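Local coordinates for protein gdp-l-fucose synthetase (Naegleria fowleri, PDB 6AQZ) that probably catalyses the NADPH-dependent epimerisation and reduction of GDP-4-keto-6-deoxymannose to GDP-L-fucose, and binds NADP in a Rossmann-type domain, at residues 276-281 / 323-328; 192-197 / 319-324; 145-150 / 165-170. One frame throughout, in Å; residues are numbered along the deposited sequence.

Interaction 1 of 3, residues 276-281 / 323-328; sequences AQTIKD and QAIKET
With CG2 anti to the backbone N in both Thr278 and Ile325, the Thr278 methyl comes up against CB and CG2 of Ile325 across the gap between two helices. In Thr278 this setting (chi1 -47°) turns OG1 back to its own helix, where it hydrogen-bonds to Gln274 O. Ile325 is in the same staggered range (chi1 -71°), which sets its CG2 beside the carbonyl carbon. The CB of Ile325 points toward the other helix. Thr278 CG2 lies 3.9 Å from Ile325 CB and about as far from Ile325 CG2. The two side chains cross at about a right angle.

Ile279 is the second partner. Ile279 CG1 comes within 4.3 Å of Ile325 CG2, a looser touch. The two residues also mark the closest backbone approach, with Ile279 CA and Ile325 CA 6.7 Å apart. Helices 272-283 and 321-335 are thus joined by a small patch of packing in the C-terminal part of the chain. Helix 207-221 adds to the same patch: Leu211 and Cys215 touch Ile279, and Met212 touches Ile325.

No hydrogen bond links the two segments. The contact therefore rests on van der Waals packing of aliphatic groups, with the threonine hydroxyl already satisfied within its own helix.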
loop_
_atom_site.group_PDB
_atom_site.type_symbol
_atom_site.label_atom_id
_atom_site.label_comp_id
_atom_site.label_asym_id
_atom_site.label_seq_id
_atom_site.Cartn_x
_atom_site.Cartn_y
_atom_site.Cartn_z
ATOM N N ALA A 276 -28.318 5.815 -21.831
ATOM C CA ALA A 276 -28.380 6.939 -22.753
ATOM C C ALA A 276 -29.820 7.241 -23.175
ATOM O O ALA A 276 -30.201 8.411 -23.298
ATOM C CB ALA A 276 -27.490 6.647 -23.961
ATOM N N GLN A 277 -30.617 6.195 -23.438
ATOM C CA GLN A 277 -32.019 6.386 -23.811
ATOM C C GLN A 277 -32.825 6.990 -22.665
ATOM O O GLN A 277 -33.647 7.893 -22.876
ATOM C CB GLN A 277 -32.640 5.061 -24.247
ATOM C CG GLN A 277 -34.065 5.185 -24.721
ATOM C CD GLN A 277 -34.174 6.030 -25.973
ATOM O OE1 GLN A 277 -33.256 6.062 -26.785
ATOM N NE2 GLN A 277 -35.296 6.718 -26.137
ATOM N N THR A 278 -32.597 6.502 -21.441
ATOM C CA THR A 278 -33.295 7.049 -20.285
ATOM C C THR A 278 -32.949 8.511 -20.095
ATOM O O THR A 278 -33.813 9.328 -19.756
ATOM C CB THR A 278 -32.911 6.265 -19.031
ATOM O OG1 THR A 278 -32.987 4.872 -19.313
ATOM C CG2 THR A 278 -33.828 6.607 -17.865
ATOM N N ILE A 279 -31.677 8.853 -20.301
ATOM C CA ILE A 279 -31.246 10.240 -20.238
ATOM C C ILE A 279 -31.897 11.029 -21.353
ATOM O O ILE A 279 -32.391 12.142 -21.141
ATOM C CB ILE A 279 -29.714 10.315 -20.313
ATOM C CG1 ILE A 279 -29.093 9.736 -19.032
ATOM C CG2 ILE A 279 -29.263 11.746 -20.610
ATOM C CD1 ILE A 279 -27.575 9.655 -19.073
ATOM N N LYS A 280 -31.928 10.448 -22.554
ATOM C CA LYS A 280 -32.565 11.107 -23.681
ATOM C C LYS A 280 -34.015 11.440 -23.351
ATOM O O LYS A 280 -34.433 12.599 -23.458
ATOM C CB LYS A 280 -32.467 10.220 -24.927
ATOM C CG LYS A 280 -33.224 10.790 -26.113
ATOM C CD LYS A 280 -33.212 9.881 -27.334
ATOM C CE LYS A 280 -34.291 10.345 -28.307
ATOM N NZ LYS A 280 -34.006 9.938 -29.700
ATOM N N ASP A 281 -34.776 10.450 -22.864
ATOM C CA ASP A 281 -36.196 10.653 -22.609
ATOM C C ASP A 281 -36.483 11.452 -21.348
ATOM O O ASP A 281 -37.633 11.865 -21.159
ATOM C CB ASP A 281 -36.912 9.306 -22.487
ATOM C CG ASP A 281 -36.865 8.502 -23.754
ATOM O OD1 ASP A 281 -36.895 9.112 -24.846
ATOM O OD2 ASP A 281 -36.801 7.259 -23.655
ATOM N N GLN A 323 -36.889 6.776 -12.404
ATOM C CA GLN A 323 -37.221 7.883 -11.506
ATOM C C GLN A 323 -35.960 8.568 -10.982
ATOM O O GLN A 323 -35.926 9.798 -10.846
ATOM C CB GLN A 323 -38.119 7.390 -10.367
ATOM C CG GLN A 323 -38.446 8.423 -9.274
ATOM C CD GLN A 323 -39.141 7.803 -8.044
ATOM O OE1 GLN A 323 -39.805 6.763 -8.137
ATOM N NE2 GLN A 323 -38.979 8.444 -6.888
ATOM N N ALA A 324 -34.902 7.795 -10.700
ATOM C CA ALA A 324 -33.667 8.410 -10.220
ATOM C C ALA A 324 -33.021 9.264 -11.309
ATOM O O ALA A 324 -32.502 10.353 -11.026
ATOM C CB ALA A 324 -32.688 7.344 -9.715
ATOM N N ILE A 325 -33.049 8.800 -12.561
ATOM C CA ILE A 325 -32.498 9.609 -13.645
ATOM C C ILE A 325 -33.272 10.914 -13.808
ATOM O O ILE A 325 -32.675 11.989 -13.914
ATOM C CB ILE A 325 -32.485 8.817 -14.961
ATOM C CG1 ILE A 325 -31.420 7.702 -14.895
ATOM C CG2 ILE A 325 -32.297 9.794 -16.115
ATOM C CD1 ILE A 325 -30.015 8.239 -14.774
ATOM N N LYS A 326 -34.611 10.844 -13.800
ATOM C CA LYS A 326 -35.425 12.050 -13.969
ATOM C C LYS A 326 -35.162 13.046 -12.843
ATOM O O LYS A 326 -35.105 14.262 -13.077
ATOM C CB LYS A 326 -36.915 11.692 -14.046
ATOM N N GLU A 327 -34.998 12.545 -11.608
ATOM C CA GLU A 327 -34.687 13.425 -10.484
ATOM C C GLU A 327 -33.330 14.096 -10.677
ATOM O O GLU A 327 -33.162 15.283 -10.378
ATOM C CB GLU A 327 -34.721 12.645 -9.161
ATOM C CG GLU A 327 -36.134 12.337 -8.655
ATOM C CD GLU A 327 -36.199 11.566 -7.329
ATOM O OE1 GLU A 327 -35.150 11.315 -6.669
ATOM O OE2 GLU A 327 -37.339 11.202 -6.949
ATOM N N THR A 328 -32.354 13.362 -11.199
ATOM C CA THR A 328 -31.048 13.970 -11.423
ATOM C C THR A 328 -31.100 15.002 -12.554
ATOM O O THR A 328 -30.567 16.112 -12.413
ATOM C CB THR A 328 -30.018 12.875 -11.715
ATOM O OG1 THR A 328 -30.023 11.923 -10.637
ATOM C CG2 THR A 328 -28.620 13.477 -11.856
#

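Interaction 2 of 3, residues 192-197 / 319-324; sequences NLFGPH and TPFEQA. With NAP (NADP nicotinamide-adenine-dinucleotide phosphate), chain G.
The end of strand 184-194 lies between the nicotinamide end of the NADP pocket and helix 321-335, and Phe194 reaches from it to Phe321 and Ala324 of that helix. In Phe194, CG stands between the backbone N and the carbonyl carbon (chi1 67°), a setting that carries CE2 and CZ to the first turn of the helix. Phe194 CZ is 3.8 Å from Ala324 CB, and this methyl sits at the ring edge, near the ring plane. Phe321 presents its edge to the face of Phe194 in an offset edge-to-face stack. The ring centroids are 5.8 Å apart and the planes stand at 71°. The closest atoms of the pair are Phe194 CZ and Phe321 CE1, at 4.1 Å.

The strand belongs to the central sheet of the Rossmann-type fold, and neighbouring residues serve its different sides. Leu193, next to Phe194, belongs to the cofactor pocket. Leu193 N donates a fairly straight hydrogen bond (160°) to the carboxamide oxygen O7N of NADP, 3.2 Å away. Leu193 CB lies 3.7 Å from NADP C7N of the same carboxamide. Tyr158 and Lys162 also hydrogen-bond to the cofactor.

At the helix start, Pro320 holds the N-cap position, and Pro320 O accepts a hydrogen bond from Ala324 N, 2.9 Å away. The Phe194 ring also meets the ring of Tyr239 from strand 234-239.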
loop_
_atom_site.group_PDB
_atom_site.type_symbol
_atom_site.label_atom_id
_atom_site.label_comp_id
_atom_site.label_asym_id
_atom_site.label_seq_id
_atom_site.Cartn_x
_atom_site.Cartn_y
_atom_site.Cartn_z
ATOM N N ASN A 192 -20.823 2.271 -9.352
ATOM C CA ASN A 192 -21.028 3.522 -10.086
ATOM C C ASN A 192 -22.154 4.364 -9.501
ATOM O O ASN A 192 -23.332 4.006 -9.599
ATOM C CB ASN A 192 -21.320 3.216 -11.551
ATOM C CG ASN A 192 -20.289 2.289 -12.153
ATOM O OD1 ASN A 192 -19.166 2.697 -12.417
ATOM N ND2 ASN A 192 -20.651 1.020 -12.319
ATOM N N LEU A 193 -21.802 5.485 -8.907
ATOM C CA LEU A 193 -22.780 6.396 -8.343
ATOM C C LEU A 193 -23.205 7.444 -9.373
ATOM O O LEU A 193 -22.446 7.792 -10.282
ATOM C CB LEU A 193 -22.215 7.095 -7.100
ATOM C CG LEU A 193 -21.783 6.224 -5.921
ATOM C CD1 LEU A 193 -21.433 7.084 -4.695
ATOM C CD2 LEU A 193 -22.800 5.146 -5.603
ATOM N N PHE A 194 -24.439 7.931 -9.237
ATOM C CA PHE A 194 -24.871 9.088 -10.022
ATOM C C PHE A 194 -25.866 9.903 -9.215
ATOM O O PHE A 194 -26.492 9.415 -8.265
ATOM C CB PHE A 194 -25.495 8.676 -11.368
ATOM C CG PHE A 194 -26.796 7.933 -11.230
ATOM C CD1 PHE A 194 -26.803 6.572 -10.905
ATOM C CD2 PHE A 194 -28.023 8.603 -11.374
ATOM C CE1 PHE A 194 -28.001 5.888 -10.769
ATOM C CE2 PHE A 194 -29.231 7.929 -11.221
ATOM C CZ PHE A 194 -29.218 6.569 -10.930
ATOM N N GLY A 195 -26.011 11.160 -9.605
ATOM C CA GLY A 195 -26.985 12.002 -8.966
ATOM C C GLY A 195 -26.596 13.457 -8.909
ATOM O O GLY A 195 -25.629 13.909 -9.543
ATOM N N PRO A 196 -27.359 14.220 -8.135
ATOM C CA PRO A 196 -27.106 15.659 -8.052
ATOM C C PRO A 196 -25.763 15.948 -7.403
ATOM O O PRO A 196 -25.230 15.148 -6.635
ATOM C CB PRO A 196 -28.282 16.191 -7.211
ATOM C CG PRO A 196 -28.926 15.039 -6.610
ATOM C CD PRO A 196 -28.612 13.833 -7.472
ATOM N N HIS A 197 -25.210 17.112 -7.752
ATOM C CA HIS A 197 -23.918 17.599 -7.271
ATOM C C HIS A 197 -22.743 16.753 -7.748
ATOM O O HIS A 197 -21.649 16.862 -7.199
ATOM C CB HIS A 197 -23.906 17.707 -5.748
ATOM C CG HIS A 197 -24.925 18.660 -5.214
ATOM N ND1 HIS A 197 -24.730 20.023 -5.201
ATOM C CD2 HIS A 197 -26.147 18.446 -4.670
ATOM C CE1 HIS A 197 -25.788 20.609 -4.667
ATOM N NE2 HIS A 197 -26.660 19.674 -4.334
ATOM N N THR A 319 -34.596 3.076 -5.341
ATOM C CA THR A 319 -35.300 3.972 -6.262
ATOM C C THR A 319 -35.231 3.389 -7.670
ATOM O O THR A 319 -34.143 3.025 -8.123
ATOM C CB THR A 319 -34.669 5.374 -6.281
ATOM O OG1 THR A 319 -34.635 5.938 -4.966
ATOM C CG2 THR A 319 -35.447 6.305 -7.227
ATOM N N PRO A 320 -36.355 3.252 -8.375
ATOM C CA PRO A 320 -36.294 2.792 -9.770
ATOM C C PRO A 320 -35.366 3.673 -10.599
ATOM O O PRO A 320 -35.278 4.887 -10.387
ATOM C CB PRO A 320 -37.748 2.899 -10.242
ATOM C CG PRO A 320 -38.549 2.771 -9.006
ATOM C CD PRO A 320 -37.739 3.419 -7.906
ATOM N N PHE A 321 -34.649 3.036 -11.535
ATOM C CA PHE A 321 -33.624 3.726 -12.319
ATOM C C PHE A 321 -34.216 4.929 -13.066
ATOM O O PHE A 321 -33.665 6.039 -13.026
ATOM C CB PHE A 321 -32.960 2.722 -13.280
ATOM C CG PHE A 321 -31.857 3.310 -14.121
ATOM C CD1 PHE A 321 -30.684 3.760 -13.540
ATOM C CD2 PHE A 321 -32.004 3.437 -15.491
ATOM C CE1 PHE A 321 -29.675 4.338 -14.315
ATOM C CE2 PHE A 321 -31.003 4.000 -16.270
ATOM C CZ PHE A 321 -29.838 4.450 -15.686
ATOM N N GLU A 322 -35.357 4.735 -13.722
ATOM C CA GLU A 322 -35.969 5.829 -14.476
ATOM C C GLU A 322 -36.296 7.022 -13.576
ATOM O O GLU A 322 -35.963 8.165 -13.910
ATOM C CB GLU A 322 -37.231 5.336 -15.194
ATOM C CG GLU A 322 -37.009 4.223 -16.246
ATOM C CD GLU A 322 -36.590 2.868 -15.652
ATOM O OE1 GLU A 322 -36.751 2.662 -14.430
ATOM O OE2 GLU A 322 -36.090 2.012 -16.416
ATOM N N GLN A 323 -36.889 6.776 -12.404
ATOM C CA GLN A 323 -37.221 7.883 -11.506
ATOM C C GLN A 323 -35.960 8.568 -10.982
ATOM O O GLN A 323 -35.926 9.798 -10.846
ATOM C CB GLN A 323 -38.119 7.390 -10.367
ATOM C CG GLN A 323 -38.446 8.423 -9.274
ATOM C CD GLN A 323 -39.141 7.803 -8.044
ATOM O OE1 GLN A 323 -39.805 6.763 -8.137
ATOM N NE2 GLN A 323 -38.979 8.444 -6.888
ATOM N N ALA A 324 -34.902 7.795 -10.700
ATOM C CA ALA A 324 -33.667 8.410 -10.220
ATOM C C ALA A 324 -33.021 9.264 -11.309
ATOM O O ALA A 324 -32.502 10.353 -11.026
ATOM C CB ALA A 324 -32.688 7.344 -9.715
HETATM P PA NAP G . -16.469 13.929 -5.395
HETATM O O1A NAP G . -15.343 14.182 -6.351
HETATM O O2A NAP G . -17.905 14.136 -5.798
HETATM O O5B NAP G . -16.253 14.769 -3.988
HETATM C C5B NAP G . -15.090 14.294 -3.405
HETATM C C4B NAP G . -14.945 15.038 -2.050
HETATM O O4B NAP G . -13.584 14.960 -1.553
HETATM C C3B NAP G . -15.361 16.560 -2.166
HETATM O O3B NAP G . -16.019 16.965 -0.996
HETATM C C2B NAP G . -13.992 17.255 -2.136
HETATM O O2B NAP G . -13.997 18.446 -1.534
HETATM C C1B NAP G . -13.273 16.276 -1.114
HETATM N N9A NAP G . -11.826 16.454 -1.118
HETATM C C8A NAP G . -10.941 16.115 -2.122
HETATM N N7A NAP G . -9.655 16.403 -1.817
HETATM C C5A NAP G . -9.726 16.970 -0.555
HETATM C C6A NAP G . -8.735 17.472 0.283
HETATM N N6A NAP G . -7.398 17.442 -0.113
HETATM N N1A NAP G . -9.037 17.966 1.509
HETATM C C2A NAP G . -10.367 17.940 1.817
HETATM N N3A NAP G . -11.433 17.502 1.112
HETATM C C4A NAP G . -11.071 17.004 -0.094
HETATM O O3 NAP G . -16.168 12.324 -5.049
HETATM P PN NAP G . -17.482 11.476 -4.753
HETATM O O1N NAP G . -18.334 12.037 -3.679
HETATM O O2N NAP G . -18.050 10.809 -5.985
HETATM O O5D NAP G . -16.848 10.050 -3.961
HETATM C C5D NAP G . -16.502 10.271 -2.652
HETATM C C4D NAP G . -16.082 8.907 -2.154
HETATM O O4D NAP G . -16.883 7.926 -2.835
HETATM C C3D NAP G . -14.569 8.655 -2.622
HETATM O O3D NAP G . -13.867 8.039 -1.598
HETATM C C2D NAP G . -14.735 7.734 -3.851
HETATM O O2D NAP G . -13.738 6.799 -3.994
HETATM C C1D NAP G . -16.035 6.971 -3.462
HETATM N N1N NAP G . -16.660 6.365 -4.672
HETATM C C2N NAP G . -17.328 7.131 -5.631
HETATM C C3N NAP G . -17.861 6.533 -6.754
HETATM C C7N NAP G . -18.563 7.372 -7.778
HETATM O O7N NAP G . -18.983 6.910 -8.852
HETATM N N7N NAP G . -18.750 8.736 -7.529
HETATM C C4N NAP G . -17.754 5.078 -7.007
HETATM C C5N NAP G . -17.010 4.344 -5.938
HETATM C C6N NAP G . -16.521 4.967 -4.864
HETATM P P2B NAP G . -14.330 19.922 -2.608
HETATM O O1X NAP G . -15.763 19.656 -2.950
HETATM O O2X NAP G . -14.055 21.038 -1.598
HETATM O O3X NAP G . -13.309 19.695 -3.684
#

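Interaction 3 of 3, residues 145-150 / 165-170; sequences KLHEGP and LDMLGR
A type I beta turn from Lys145 to Glu148 brings Leu146 and His147 over one side of the helix segment 165-170, where the nearest CA atoms, those of Leu146 and Asp166, are 9.4 Å apart. Side chains bridge this gap. His147 donates from NE2 to Asp166 OD2 over 2.8 Å, and the bond is nearly straight at 168°. The oxygen lies in the plane of the imidazole, and the donor meets it nearly along its C-O axis. Ring and carboxylate are almost coplanar, 22° apart.

Arg170, one turn further along the helix, grips the same oxygen side-on with two nitrogens in a salt bridge. Arg170 NE is 3.0 Å from Asp166 OD2, and Arg170 NH2 is 3.1 Å from it. The NH2 bond uses the syn lone pair, whereas NE comes from above the carboxylate plane. Three N-H groups therefore converge on one buried oxygen. This should stabilise the negative charge of Asp166 and help fix the rotation of its carboxylate.

Apolar atoms close in around the polar pair. Leu146 CD2 lies 3.5 Å from Asp166 OD2. The Met167 chain is bent at chi2 and chi3, which brings SD up to the imidazole at an oblique angle. Met167 SD is 3.8 Å from His147 NE2.

The contact ties the loop after strand 123-127 to helix 156-179, the helix that this loop leads into. Glu258, before strand 260-262, holds Arg170 NH1 in a second salt bridge. The helix packs on helix 98-118 through Leu165 and Leu168, while His147 touches Tyr160, and Met167 touches Asn156, of the second subunit.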
loop_
_atom_site.group_PDB
_atom_site.type_symbol
_atom_site.label_atom_id
_atom_site.label_comp_id
_atom_site.label_asym_id
_atom_site.label_seq_id
_atom_site.Cartn_x
_atom_site.Cartn_y
_atom_site.Cartn_z
ATOM N N LYS A 145 -12.389 -10.814 -1.986
ATOM C CA LYS A 145 -11.370 -10.869 -3.022
ATOM C C LYS A 145 -10.551 -9.586 -3.161
ATOM O O LYS A 145 -9.641 -9.538 -3.996
ATOM C CB LYS A 145 -12.045 -11.199 -4.345
ATOM C CG LYS A 145 -12.644 -12.580 -4.348
ATOM C CD LYS A 145 -13.630 -12.722 -5.482
ATOM C CE LYS A 145 -13.688 -14.138 -6.003
ATOM N NZ LYS A 145 -14.690 -14.198 -7.085
ATOM N N LEU A 146 -10.784 -8.601 -2.295
ATOM C CA LEU A 146 -10.154 -7.287 -2.407
ATOM C C LEU A 146 -8.625 -7.338 -2.580
ATOM O O LEU A 146 -8.076 -6.595 -3.404
ATOM C CB LEU A 146 -10.532 -6.461 -1.178
ATOM C CG LEU A 146 -9.904 -5.079 -1.077
ATOM C CD1 LEU A 146 -10.296 -4.201 -2.280
ATOM C CD2 LEU A 146 -10.353 -4.425 0.208
ATOM N N HIS A 147 -7.916 -8.189 -1.821
ATOM C CA HIS A 147 -6.447 -8.172 -1.835
ATOM C C HIS A 147 -5.844 -9.368 -2.556
ATOM O O HIS A 147 -4.634 -9.596 -2.461
ATOM C CB HIS A 147 -5.893 -8.121 -0.408
ATOM C CG HIS A 147 -6.388 -6.958 0.391
ATOM N ND1 HIS A 147 -5.863 -5.688 0.271
ATOM C CD2 HIS A 147 -7.356 -6.876 1.334
ATOM C CE1 HIS A 147 -6.499 -4.868 1.089
ATOM N NE2 HIS A 147 -7.413 -5.560 1.743
ATOM N N GLU A 148 -6.645 -10.129 -3.291
ATOM C CA GLU A 148 -6.181 -11.378 -3.896
ATOM C C GLU A 148 -5.559 -11.106 -5.269
ATOM O O GLU A 148 -5.979 -11.644 -6.293
ATOM C CB GLU A 148 -7.338 -12.360 -4.012
ATOM C CG GLU A 148 -7.945 -12.741 -2.653
ATOM C CD GLU A 148 -6.953 -13.383 -1.690
ATOM O OE1 GLU A 148 -6.113 -14.197 -2.127
ATOM O OE2 GLU A 148 -6.998 -13.041 -0.488
ATOM N N GLY A 149 -4.546 -10.242 -5.287
ATOM C CA GLY A 149 -3.855 -9.951 -6.521
ATOM C C GLY A 149 -3.833 -8.478 -6.879
ATOM O O GLY A 149 -4.571 -7.657 -6.326
ATOM N N PRO A 150 -2.974 -8.119 -7.828
ATOM C CA PRO A 150 -2.762 -6.708 -8.117
ATOM C C PRO A 150 -3.947 -6.120 -8.867
ATOM O O PRO A 150 -4.610 -6.815 -9.653
ATOM C CB PRO A 150 -1.497 -6.712 -8.991
ATOM C CG PRO A 150 -1.517 -8.041 -9.646
ATOM C CD PRO A 150 -2.128 -8.993 -8.654
ATOM N N LEU A 165 -6.225 1.937 2.805
ATOM C CA LEU A 165 -7.242 2.503 3.692
ATOM C C LEU A 165 -8.008 1.394 4.409
ATOM O O LEU A 165 -8.259 1.480 5.619
ATOM C CB LEU A 165 -8.184 3.426 2.894
ATOM C CG LEU A 165 -9.555 3.914 3.416
ATOM C CD1 LEU A 165 -9.423 4.650 4.740
ATOM C CD2 LEU A 165 -10.225 4.863 2.374
ATOM N N ASP A 166 -8.371 0.344 3.674
ATOM C CA ASP A 166 -8.985 -0.820 4.284
ATOM C C ASP A 166 -8.050 -1.461 5.307
ATOM O O ASP A 166 -8.474 -1.769 6.436
ATOM C CB ASP A 166 -9.388 -1.823 3.201
ATOM C CG ASP A 166 -9.776 -3.190 3.788
ATOM O OD1 ASP A 166 -10.764 -3.251 4.538
ATOM O OD2 ASP A 166 -9.103 -4.206 3.491
ATOM N N MET A 167 -6.766 -1.662 4.938
ATOM C CA MET A 167 -5.829 -2.303 5.874
ATOM C C MET A 167 -5.608 -1.438 7.103
ATOM O O MET A 167 -5.635 -1.938 8.229
ATOM C CB MET A 167 -4.472 -2.612 5.229
ATOM C CG MET A 167 -4.460 -3.739 4.201
ATOM S SD MET A 167 -5.218 -5.272 4.811
ATOM C CE MET A 167 -4.228 -5.643 6.270
ATOM N N LEU A 168 -5.446 -0.124 6.915
ATOM C CA LEU A 168 -5.195 0.734 8.066
ATOM C C LEU A 168 -6.335 0.662 9.074
ATOM O O LEU A 168 -6.097 0.702 10.288
ATOM C CB LEU A 168 -4.973 2.182 7.613
ATOM C CG LEU A 168 -4.626 3.102 8.798
ATOM C CD1 LEU A 168 -3.457 2.543 9.622
ATOM C CD2 LEU A 168 -4.342 4.534 8.317
ATOM N N GLY A 169 -7.581 0.533 8.590
ATOM C CA GLY A 169 -8.713 0.354 9.490
ATOM C C GLY A 169 -8.623 -0.945 10.278
ATOM O O GLY A 169 -8.953 -0.995 11.468
ATOM N N ARG A 170 -8.222 -2.029 9.612
ATOM C CA ARG A 170 -8.089 -3.289 10.329
ATOM C C ARG A 170 -7.026 -3.177 11.416
ATOM O O ARG A 170 -7.229 -3.630 12.549
ATOM C CB ARG A 170 -7.752 -4.406 9.347
ATOM C CG ARG A 170 -8.761 -4.572 8.225
ATOM C CD ARG A 170 -8.229 -5.585 7.219
ATOM N NE ARG A 170 -9.076 -5.685 6.044
ATOM C CZ ARG A 170 -10.011 -6.610 5.864
ATOM N NH1 ARG A 170 -10.220 -7.558 6.803
ATOM N NH2 ARG A 170 -10.715 -6.602 4.733
#

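Overall arrangement
Interactions 1 and 2 adjoin, their centres 8 Å apart, and share helix 321-335. Interaction 1 packs this helix on helix 272-283, and interaction 2 packs it on strand 184-194. Ile325 CD1 and Phe194 CE2, 3.7 Å apart, join the two. Interaction 3 lies on the opposite side of the chain's centre, about 28 Å from interaction 2 between centres, but helix 156-179 runs on in the chain to strand 184-194. All three contacts are largely buried. Aliphatic packing in interaction 1 gives way to aromatic packing beside the cofactor in interaction 2. Interaction 3, near the second subunit, is held instead by a histidine-carboxylate hydrogen bond, backed by a salt bridge within the helix.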